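Long-range contacts in protein Aster-A (Mus musculus, PDB 6GQF), which carries cholesterol from the plasma membrane to the endoplasmic reticulum without vesicles, the sterol being bound by the VASt (ASTER) domain that makes up most of this chain: residues A[39-44]-A[161-166]; A[45-50]-A[196-201]; A[77-82]-A[90-95]. One frame throughout, in Å; residues are numbered along the deposited sequence.

Contact 1. Residues A[39-44]-A[161-166]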
loop_
_atom_site.group_PDB
_atom_site.type_symbol
_atom_site.label_atom_id
_atom_site.label_comp_id
_atom_site.label_asym_id
_atom_site.label_seq_id
_atom_site.Cartn_x
_atom_site.Cartn_y
_atom_site.Cartn_z
ATOM N N GLY A 39 -12.611 -4.452 -4.557
ATOM C CA GLY A 39 -12.128 -5.397 -3.565
ATOM C C GLY A 39 -12.667 -5.061 -2.188
ATOM O O GLY A 39 -13.655 -5.652 -1.752
ATOM N N ARG A 40 -12.017 -4.117 -1.508
ATOM C CA ARG A 40 -12.486 -3.633 -0.212
ATOM C C ARG A 40 -12.011 -2.207 0.042
ATOM O O ARG A 40 -11.023 -1.758 -0.544
ATOM C CB ARG A 40 -12.004 -4.539 0.924
ATOM C CG ARG A 40 -12.555 -5.949 0.883
ATOM C CD ARG A 40 -12.124 -6.764 2.085
ATOM N NE ARG A 40 -12.539 -8.158 1.947
ATOM C CZ ARG A 40 -12.260 -9.116 2.826
ATOM N NH1 ARG A 40 -11.563 -8.840 3.920
ATOM N NH2 ARG A 40 -12.679 -10.355 2.610
ATOM N N LEU A 41 -12.728 -1.508 0.918
ATOM C CA LEU A 41 -12.344 -0.172 1.362
ATOM C C LEU A 41 -11.629 -0.292 2.698
ATOM O O LEU A 41 -12.261 -0.529 3.723
ATOM C CB LEU A 41 -13.572 0.738 1.487
ATOM C CG LEU A 41 -13.328 2.166 1.988
ATOM C CD1 LEU A 41 -12.510 2.970 0.984
ATOM C CD2 LEU A 41 -14.649 2.857 2.279
ATOM N N LEU A 42 -10.310 -0.128 2.686
ATOM C CA LEU A 42 -9.498 -0.402 3.865
ATOM C C LEU A 42 -9.469 0.787 4.817
ATOM O O LEU A 42 -9.620 0.627 6.029
ATOM C CB LEU A 42 -8.067 -0.779 3.453
ATOM C CG LEU A 42 -7.834 -2.148 2.794
ATOM C CD1 LEU A 42 -8.284 -3.283 3.695
ATOM C CD2 LEU A 42 -8.520 -2.259 1.444
ATOM N N ILE A 43 -9.280 1.979 4.263
ATOM C CA ILE A 43 -9.181 3.192 5.064
ATOM C C ILE A 43 -10.098 4.275 4.521
ATOM O O ILE A 43 -10.253 4.424 3.311
ATOM C CB ILE A 43 -7.737 3.725 5.099
ATOM C CG1 ILE A 43 -6.811 2.698 5.755
ATOM C CG2 ILE A 43 -7.669 5.052 5.850
ATOM C CD1 ILE A 43 -5.329 3.026 5.615
ATOM N N ASN A 44 -10.706 5.023 5.435
ATOM C CA ASN A 44 -11.516 6.180 5.088
ATOM C C ASN A 44 -11.567 7.122 6.286
ATOM O O ASN A 44 -12.566 7.187 6.998
ATOM C CB ASN A 44 -12.922 5.753 4.661
ATOM C CG ASN A 44 -13.742 6.904 4.118
ATOM O OD1 ASN A 44 -13.199 7.904 3.654
ATOM N ND2 ASN A 44 -15.060 6.765 4.171
ATOM N N ARG A 161 -8.707 14.350 3.812
ATOM C CA ARG A 161 -9.243 12.996 3.907
ATOM C C ARG A 161 -8.278 12.002 3.272
ATOM O O ARG A 161 -7.513 12.353 2.371
ATOM C CB ARG A 161 -10.615 12.902 3.230
ATOM C CG ARG A 161 -11.200 11.486 3.200
ATOM C CD ARG A 161 -12.551 11.444 2.514
ATOM N NE ARG A 161 -13.555 12.241 3.217
ATOM C CZ ARG A 161 -14.322 11.798 4.211
ATOM N NH1 ARG A 161 -14.216 10.549 4.652
ATOM N NH2 ARG A 161 -15.201 12.616 4.772
ATOM N N LEU A 162 -8.319 10.762 3.751
ATOM C CA LEU A 162 -7.525 9.677 3.186
ATOM C C LEU A 162 -8.414 8.466 2.905
ATOM O O LEU A 162 -9.116 7.986 3.796
ATOM C CB LEU A 162 -6.384 9.299 4.139
ATOM C CG LEU A 162 -5.475 8.134 3.734
ATOM C CD1 LEU A 162 -4.778 8.397 2.421
ATOM C CD2 LEU A 162 -4.442 7.874 4.811
ATOM N N ARG A 163 -8.397 7.996 1.659
ATOM C CA ARG A 163 -9.087 6.765 1.279
ATOM C C ARG A 163 -8.099 5.743 0.724
ATOM O O ARG A 163 -7.198 6.088 -0.040
ATOM C CB ARG A 163 -10.178 7.045 0.242
ATOM C CG ARG A 163 -11.400 7.736 0.797
ATOM C CD ARG A 163 -12.357 8.143 -0.311
ATOM N NE ARG A 163 -13.031 7.004 -0.935
ATOM C CZ ARG A 163 -14.140 6.431 -0.470
ATOM N NH1 ARG A 163 -14.714 6.869 0.645
ATOM N NH2 ARG A 163 -14.675 5.407 -1.119
ATOM N N VAL A 164 -8.270 4.485 1.119
ATOM C CA VAL A 164 -7.483 3.395 0.560
ATOM C C VAL A 164 -8.370 2.195 0.266
ATOM O O VAL A 164 -8.952 1.596 1.171
ATOM C CB VAL A 164 -6.347 2.959 1.500
ATOM C CG1 VAL A 164 -5.493 1.878 0.836
ATOM C CG2 VAL A 164 -5.487 4.156 1.892
ATOM N N SER A 165 -8.471 1.862 -1.013
ATOM C CA SER A 165 -9.159 0.662 -1.451
ATOM C C SER A 165 -8.140 -0.270 -2.082
ATOM O O SER A 165 -7.093 0.173 -2.550
ATOM C CB SER A 165 -10.268 1.002 -2.444
ATOM O OG SER A 165 -9.738 1.716 -3.545
ATOM N N SER A 166 -8.450 -1.561 -2.084
ATOM C CA SER A 166 -7.539 -2.566 -2.615
ATOM C C SER A 166 -8.308 -3.603 -3.413
ATOM O O SER A 166 -9.536 -3.613 -3.409
ATOM C CB SER A 166 -6.767 -3.232 -1.480
ATOM O OG SER A 166 -6.144 -2.231 -0.684
#
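Leu42 and Ile43 both turn their backbone N-H toward Val164 O, forming a classic beta bulge where the edge strand 40-47 runs antiparallel to strand 159-170 in the sheet of the VASt domain, a member of the Bet v 1-like clan. Val164 O takes Leu42 N at 2.7 Å, nearly along its C=O axis, and Ile43 N in the carbonyl plane on a lone pair. Val164 N returns a bond to Ile43 O, and the backbones of Arg40 and Ser166 bond to each other both ways. Branched, apolar Ile43 and Val164 lie side by side, with Ile43 CD1 3.9 Å from Val164 CG2, and both rest on Phe194 of helix 176-202.

Arg163 lies on the other face, beside Asn44 and Leu41. Its CB comes 4.0 Å from Ile43 O and its CG 3.4 Å from Asn44 OD1. The bend at chi3 (71°) turns the guanidinium toward Asn44 and Leu41, and CD stays near Asn44 OD1. NH1 then passes beside the Asn44 amide, whose plane is turned 78° from the guanidinium. Leu41 CD1 covers one guanidinium face, 3.9 Å from NH2, which makes a salt bridge to Asp36. A long arginine suits this place because its stem packs while its tip finds an acid. Asn44 OD1 also accepts Arg161 NH1 at 3.0 Å; the donor stands above the amide plane, whereas the oxygen lies near the guanidinium plane.

Contact 2. Residues A[45-50]-A[196-201]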
loop_
_atom_site.group_PDB
_atom_site.type_symbol
_atom_site.label_atom_id
_atom_site.label_comp_id
_atom_site.label_asym_id
_atom_site.label_seq_id
_atom_site.Cartn_x
_atom_site.Cartn_y
_atom_site.Cartn_z
ATOM N N SER A 45 -10.466 7.831 6.508
ATOM C CA SER A 45 -10.312 8.689 7.671
ATOM C C SER A 45 -10.093 10.145 7.281
ATOM O O SER A 45 -9.626 10.442 6.183
ATOM C CB SER A 45 -9.142 8.196 8.519
ATOM O OG SER A 45 -9.319 6.831 8.861
ATOM N N VAL A 46 -10.440 11.049 8.190
ATOM C CA VAL A 46 -10.148 12.464 8.014
ATOM C C VAL A 46 -9.125 12.883 9.058
ATOM O O VAL A 46 -9.302 12.638 10.250
ATOM C CB VAL A 46 -11.414 13.337 8.128
ATOM C CG1 VAL A 46 -11.056 14.809 8.002
ATOM C CG2 VAL A 46 -12.430 12.951 7.055
ATOM N N PHE A 47 -8.048 13.502 8.589
ATOM C CA PHE A 47 -6.967 13.940 9.457
ATOM C C PHE A 47 -6.860 15.453 9.455
ATOM O O PHE A 47 -7.171 16.105 8.459
ATOM C CB PHE A 47 -5.643 13.319 9.013
ATOM C CG PHE A 47 -5.605 11.829 9.151
ATOM C CD1 PHE A 47 -5.237 11.245 10.347
ATOM C CD2 PHE A 47 -5.947 11.014 8.086
ATOM C CE1 PHE A 47 -5.206 9.876 10.481
ATOM C CE2 PHE A 47 -5.919 9.644 8.213
ATOM C CZ PHE A 47 -5.548 9.073 9.412
ATOM N N HIS A 48 -6.411 16.002 10.578
ATOM C CA HIS A 48 -6.185 17.436 10.695
ATOM C C HIS A 48 -4.755 17.775 10.283
ATOM O O HIS A 48 -4.083 18.591 10.914
ATOM C CB HIS A 48 -6.471 17.909 12.122
ATOM C CG HIS A 48 -7.931 18.023 12.437
ATOM N ND1 HIS A 48 -8.490 17.494 13.581
ATOM C CD2 HIS A 48 -8.946 18.608 11.758
ATOM C CE1 HIS A 48 -9.787 17.748 13.591
ATOM N NE2 HIS A 48 -10.088 18.422 12.497
ATOM N N MET A 49 -4.303 17.125 9.216
ATOM C CA MET A 49 -3.027 17.432 8.591
ATOM C C MET A 49 -3.307 17.863 7.164
ATOM O O MET A 49 -4.250 17.376 6.540
ATOM C CB MET A 49 -2.093 16.221 8.628
ATOM C CG MET A 49 -1.674 15.827 10.036
ATOM S SD MET A 49 -0.767 14.272 10.124
ATOM C CE MET A 49 -2.080 13.103 9.777
ATOM N N GLY A 50 -2.507 18.792 6.655
ATOM C CA GLY A 50 -2.664 19.240 5.287
ATOM C C GLY A 50 -2.492 18.088 4.318
ATOM O O GLY A 50 -1.803 17.111 4.620
ATOM N N HIS A 196 -3.161 -0.594 10.928
ATOM C CA HIS A 196 -2.041 -0.075 11.712
ATOM C C HIS A 196 -1.502 1.217 11.105
ATOM O O HIS A 196 -1.009 2.090 11.820
ATOM C CB HIS A 196 -0.921 -1.111 11.806
ATOM C CG HIS A 196 -1.176 -2.186 12.816
ATOM N ND1 HIS A 196 -0.310 -3.240 13.015
ATOM C CD2 HIS A 196 -2.198 -2.369 13.685
ATOM C CE1 HIS A 196 -0.787 -4.026 13.963
ATOM N NE2 HIS A 196 -1.931 -3.521 14.386
ATOM N N LEU A 197 -1.588 1.333 9.785
ATOM C CA LEU A 197 -1.154 2.544 9.101
ATOM C C LEU A 197 -2.071 3.709 9.453
ATOM O O LEU A 197 -1.623 4.850 9.565
ATOM C CB LEU A 197 -1.126 2.329 7.584
ATOM C CG LEU A 197 -0.914 3.572 6.705
ATOM C CD1 LEU A 197 0.458 4.213 6.930
ATOM C CD2 LEU A 197 -1.109 3.220 5.239
ATOM N N ASP A 198 -3.356 3.411 9.621
ATOM C CA ASP A 198 -4.349 4.424 9.965
ATOM C C ASP A 198 -4.142 4.913 11.397
ATOM O O ASP A 198 -4.297 6.100 11.686
ATOM C CB ASP A 198 -5.763 3.860 9.792
ATOM C CG ASP A 198 -6.843 4.906 9.994
ATOM O OD1 ASP A 198 -6.649 6.060 9.557
ATOM O OD2 ASP A 198 -7.889 4.569 10.587
ATOM N N ARG A 199 -3.779 3.989 12.282
ATOM C CA ARG A 199 -3.560 4.308 13.687
ATOM C C ARG A 199 -2.308 5.167 13.892
ATOM O O ARG A 199 -2.283 6.035 14.763
ATOM C CB ARG A 199 -3.460 3.020 14.507
ATOM C CG ARG A 199 -2.952 3.227 15.926
ATOM C CD ARG A 199 -3.085 1.967 16.768
ATOM N NE ARG A 199 -4.439 1.784 17.285
ATOM C CZ ARG A 199 -4.788 0.822 18.134
ATOM N NH1 ARG A 199 -3.886 -0.051 18.565
ATOM N NH2 ARG A 199 -6.044 0.733 18.552
ATOM N N GLU A 200 -1.273 4.926 13.093
ATOM C CA GLU A 200 -0.011 5.646 13.249
ATOM C C GLU A 200 -0.104 7.074 12.723
ATOM O O GLU A 200 0.591 7.969 13.209
ATOM C CB GLU A 200 1.119 4.898 12.539
ATOM C CG GLU A 200 1.584 3.649 13.278
ATOM C CD GLU A 200 2.138 3.959 14.658
ATOM O OE1 GLU A 200 2.889 4.951 14.787
ATOM O OE2 GLU A 200 1.813 3.220 15.613
ATOM N N LEU A 201 -0.951 7.282 11.721
ATOM C CA LEU A 201 -1.214 8.620 11.212
ATOM C C LEU A 201 -2.069 9.389 12.209
ATOM O O LEU A 201 -1.939 10.606 12.352
ATOM C CB LEU A 201 -1.913 8.558 9.851
ATOM C CG LEU A 201 -1.050 8.257 8.624
ATOM C CD1 LEU A 201 -1.931 8.139 7.400
ATOM C CD2 LEU A 201 -0.008 9.339 8.409
#
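Ser45 OG donates to Asp198 OD1 at 2.9 Å, tying the strand to the helix 176-202. The hydroxyl meets the carboxylate on its syn side, 32° out of the carboxylate plane. Asp198 reaches it because its CG stands anti to the backbone N (chi1 -174°), which carries the acid toward the strand; a serine suits the place, its short side chain ending in a hydroxyl that can donate to the acid. Two residues on, Phe47 again points toward the helix. Its CZ turns the ring edge to Asp198 OD1, which lies near the ring plane, the ring and carboxylate planes lying 82° apart, an approach that probably suits the slightly positive rim hydrogens. Phe47 CE1 also packs 3.6 Å from Leu201 CB, the two side chains crossing at about a right angle. After the strand ends, Met49 bends at its flexible thioether, which places CE 3.6 Å from Leu201 O. Gly50 then stands at the N-cap of helix 51-58. Around this seam, Met49 packs on Leu54 and Met57 of helix 51-58, and Leu201 touches Met57, Phe64 of helix 63-71 and Leu162 of strand 159-170, where the sheet and three helices come together.

Contact 3. Residues A[77-82]-A[90-95]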
loop_
_atom_site.group_PDB
_atom_site.type_symbol
_atom_site.label_atom_id
_atom_site.label_comp_id
_atom_site.label_asym_id
_atom_site.label_seq_id
_atom_site.Cartn_x
_atom_site.Cartn_y
_atom_site.Cartn_z
ATOM N N VAL A 77 14.683 -2.318 3.327
ATOM C CA VAL A 77 13.820 -1.322 2.701
ATOM C C VAL A 77 14.634 -0.376 1.834
ATOM O O VAL A 77 15.561 0.281 2.309
ATOM C CB VAL A 77 13.041 -0.498 3.739
ATOM C CG1 VAL A 77 12.261 0.628 3.060
ATOM C CG2 VAL A 77 12.102 -1.392 4.519
ATOM N N THR A 78 14.266 -0.302 0.560
ATOM C CA THR A 78 14.970 0.540 -0.394
ATOM C C THR A 78 13.986 1.332 -1.238
ATOM O O THR A 78 13.124 0.766 -1.912
ATOM C CB THR A 78 15.868 -0.289 -1.322
ATOM O OG1 THR A 78 16.619 -1.234 -0.550
ATOM C CG2 THR A 78 16.811 0.610 -2.071
ATOM N N LEU A 79 14.139 2.650 -1.197
ATOM C CA LEU A 79 13.255 3.558 -1.909
ATOM C C LEU A 79 13.964 4.189 -3.102
ATOM O O LEU A 79 15.186 4.321 -3.104
ATOM C CB LEU A 79 12.755 4.654 -0.963
ATOM C CG LEU A 79 11.251 4.729 -0.703
ATOM C CD1 LEU A 79 10.473 4.820 -2.015
ATOM C CD2 LEU A 79 10.787 3.549 0.142
ATOM N N SER A 80 13.192 4.576 -4.113
ATOM C CA SER A 80 13.724 5.337 -5.235
ATOM C C SER A 80 13.027 6.690 -5.309
ATOM O O SER A 80 11.875 6.823 -4.892
ATOM C CB SER A 80 13.539 4.582 -6.550
ATOM O OG SER A 80 12.235 4.775 -7.069
ATOM N N PRO A 81 13.727 7.705 -5.835
ATOM C CA PRO A 81 13.058 8.991 -6.034
ATOM C C PRO A 81 11.995 8.876 -7.123
ATOM O O PRO A 81 12.042 7.934 -7.915
ATOM C CB PRO A 81 14.203 9.923 -6.448
ATOM C CG PRO A 81 15.227 9.023 -7.046
ATOM C CD PRO A 81 15.128 7.728 -6.294
ATOM N N TRP A 82 11.042 9.801 -7.146
ATOM C CA TRP A 82 10.028 9.815 -8.193
ATOM C C TRP A 82 10.643 10.160 -9.542
ATOM O O TRP A 82 11.556 10.979 -9.628
ATOM C CB TRP A 82 8.918 10.812 -7.857
ATOM C CG TRP A 82 8.124 10.415 -6.659
ATOM C CD1 TRP A 82 8.335 10.807 -5.372
ATOM C CD2 TRP A 82 6.993 9.536 -6.631
ATOM N NE1 TRP A 82 7.405 10.230 -4.543
ATOM C CE2 TRP A 82 6.570 9.446 -5.292
ATOM C CE3 TRP A 82 6.300 8.818 -7.610
ATOM C CZ2 TRP A 82 5.483 8.666 -4.907
ATOM C CZ3 TRP A 82 5.222 8.046 -7.224
ATOM C CH2 TRP A 82 4.824 7.976 -5.884
ATOM N N GLN A 90 3.899 10.621 -12.095
ATOM C CA GLN A 90 5.258 10.262 -11.700
ATOM C C GLN A 90 5.256 8.801 -11.260
ATOM O O GLN A 90 4.193 8.237 -11.009
ATOM C CB GLN A 90 5.765 11.170 -10.571
ATOM C CG GLN A 90 5.573 12.665 -10.828
ATOM C CD GLN A 90 5.998 13.528 -9.648
ATOM O OE1 GLN A 90 5.179 14.233 -9.052
ATOM N NE2 GLN A 90 7.284 13.484 -9.313
ATOM N N ARG A 91 6.438 8.192 -11.177
ATOM C CA ARG A 91 6.553 6.792 -10.767
ATOM C C ARG A 91 7.792 6.556 -9.921
ATOM O O ARG A 91 8.850 7.131 -10.166
ATOM C CB ARG A 91 6.587 5.857 -11.985
ATOM C CG ARG A 91 5.355 5.943 -12.875
ATOM C CD ARG A 91 5.442 5.020 -14.088
ATOM N NE ARG A 91 5.357 3.605 -13.718
ATOM C CZ ARG A 91 6.301 2.688 -13.932
ATOM N NH1 ARG A 91 7.450 2.993 -14.532
ATOM N NH2 ARG A 91 6.086 1.439 -13.544
ATOM N N ARG A 92 7.644 5.707 -8.915
ATOM C CA ARG A 92 8.780 5.205 -8.159
ATOM C C ARG A 92 8.569 3.723 -7.907
ATOM O O ARG A 92 7.507 3.175 -8.212
ATOM C CB ARG A 92 8.962 5.961 -6.836
ATOM C CG ARG A 92 7.843 5.768 -5.817
ATOM C CD ARG A 92 8.195 6.384 -4.464
ATOM N NE ARG A 92 7.149 6.142 -3.472
ATOM C CZ ARG A 92 7.246 6.445 -2.179
ATOM N NH1 ARG A 92 8.346 7.009 -1.700
ATOM N NH2 ARG A 92 6.240 6.181 -1.356
ATOM N N VAL A 93 9.595 3.081 -7.361
ATOM C CA VAL A 93 9.523 1.675 -7.004
ATOM C C VAL A 93 10.135 1.453 -5.627
ATOM O O VAL A 93 11.102 2.117 -5.250
ATOM C CB VAL A 93 10.241 0.779 -8.040
ATOM C CG1 VAL A 93 9.390 0.622 -9.287
ATOM C CG2 VAL A 93 11.616 1.344 -8.394
ATOM N N LEU A 94 9.546 0.525 -4.881
ATOM C CA LEU A 94 10.011 0.170 -3.544
ATOM C C LEU A 94 10.330 -1.309 -3.502
ATOM O O LEU A 94 9.798 -2.089 -4.292
ATOM C CB LEU A 94 8.956 0.493 -2.479
ATOM C CG LEU A 94 8.436 1.928 -2.374
ATOM C CD1 LEU A 94 7.428 2.276 -3.475
ATOM C CD2 LEU A 94 7.829 2.146 -0.998
ATOM N N THR A 95 11.192 -1.698 -2.573
ATOM C CA THR A 95 11.387 -3.103 -2.289
ATOM C C THR A 95 11.680 -3.267 -0.813
ATOM O O THR A 95 12.292 -2.396 -0.195
ATOM C CB THR A 95 12.521 -3.719 -3.127
ATOM O OG1 THR A 95 12.660 -5.104 -2.791
ATOM C CG2 THR A 95 13.844 -3.000 -2.880
#
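Trp82 lays its indole against the aliphatic stem of Arg92 across a beta hairpin, strands 77-79 and 90-99, at the edge of the VASt sheet. Arg92 CG sits 3.6 Å from the centroid of the six-membered ring and only 5° off its normal, a CH-pi contact over the face. Beyond it, CD covers the same face toward the rim, 3.6 Å from Trp82 CE2, and the guanidinium plane is turned just 15° from the ring. The stem runs extended from CG to NE, giving the broad indole a long methylene surface to cover. Gln90 crosses the Trp82 side chain at about a right angle, Gln90 NE2 lying 3.5 Å from Trp82 CB. Leu79 lies alongside Leu94, CD2 to CD2 at 3.5 Å, and its CD1 lies against the Arg92 guanidinium.

Where the strand pairing loosens, Ser80 takes over with its side chain. Its OG accepts Val93 N almost straight (173°) and donates to Pro81 O from above the carbonyl plane, a double role suited to a hydroxyl; Ser80 N gives Val93 O a weak bond. Regular pairing returns at Thr78 and Thr95, whose backbones bond both ways, with Thr95 CG2 3.7 Å from Thr78 CB.

The second shell fixes both partners of the stack. Trp82 NE1 bonds to Phe59 O. With an alanine here, the Arg92 stem would probably lose the ring that covers it, and Phe59 O its indole donor. On the other side of the pair, Arg92 NH2 bonds to Gln115 OE1 on strand 108-119.

How the contacts relate
All three contacts reach one antiparallel sheet of the VASt domain. Contacts 1 and 2 share strand 40-47, their centres 12 Å apart, and they touch: Leu162 N probably bonds to Ser45 O. Their segments alternate along the chain, so the first strand is held by strand 159-170 and then by the C-terminal helix 176-202. Contact 3 joins two segments close in sequence, both lying between the halves of the others, and closes the far edge, its centre about 22 Å from each of theirs. Strands 40-47 and 77-79 thus bound a sheet whose helix-covered side encloses the 25-hydroxycholesterol, with the side chains of Ser166 and Leu94 each about 7 Å from it.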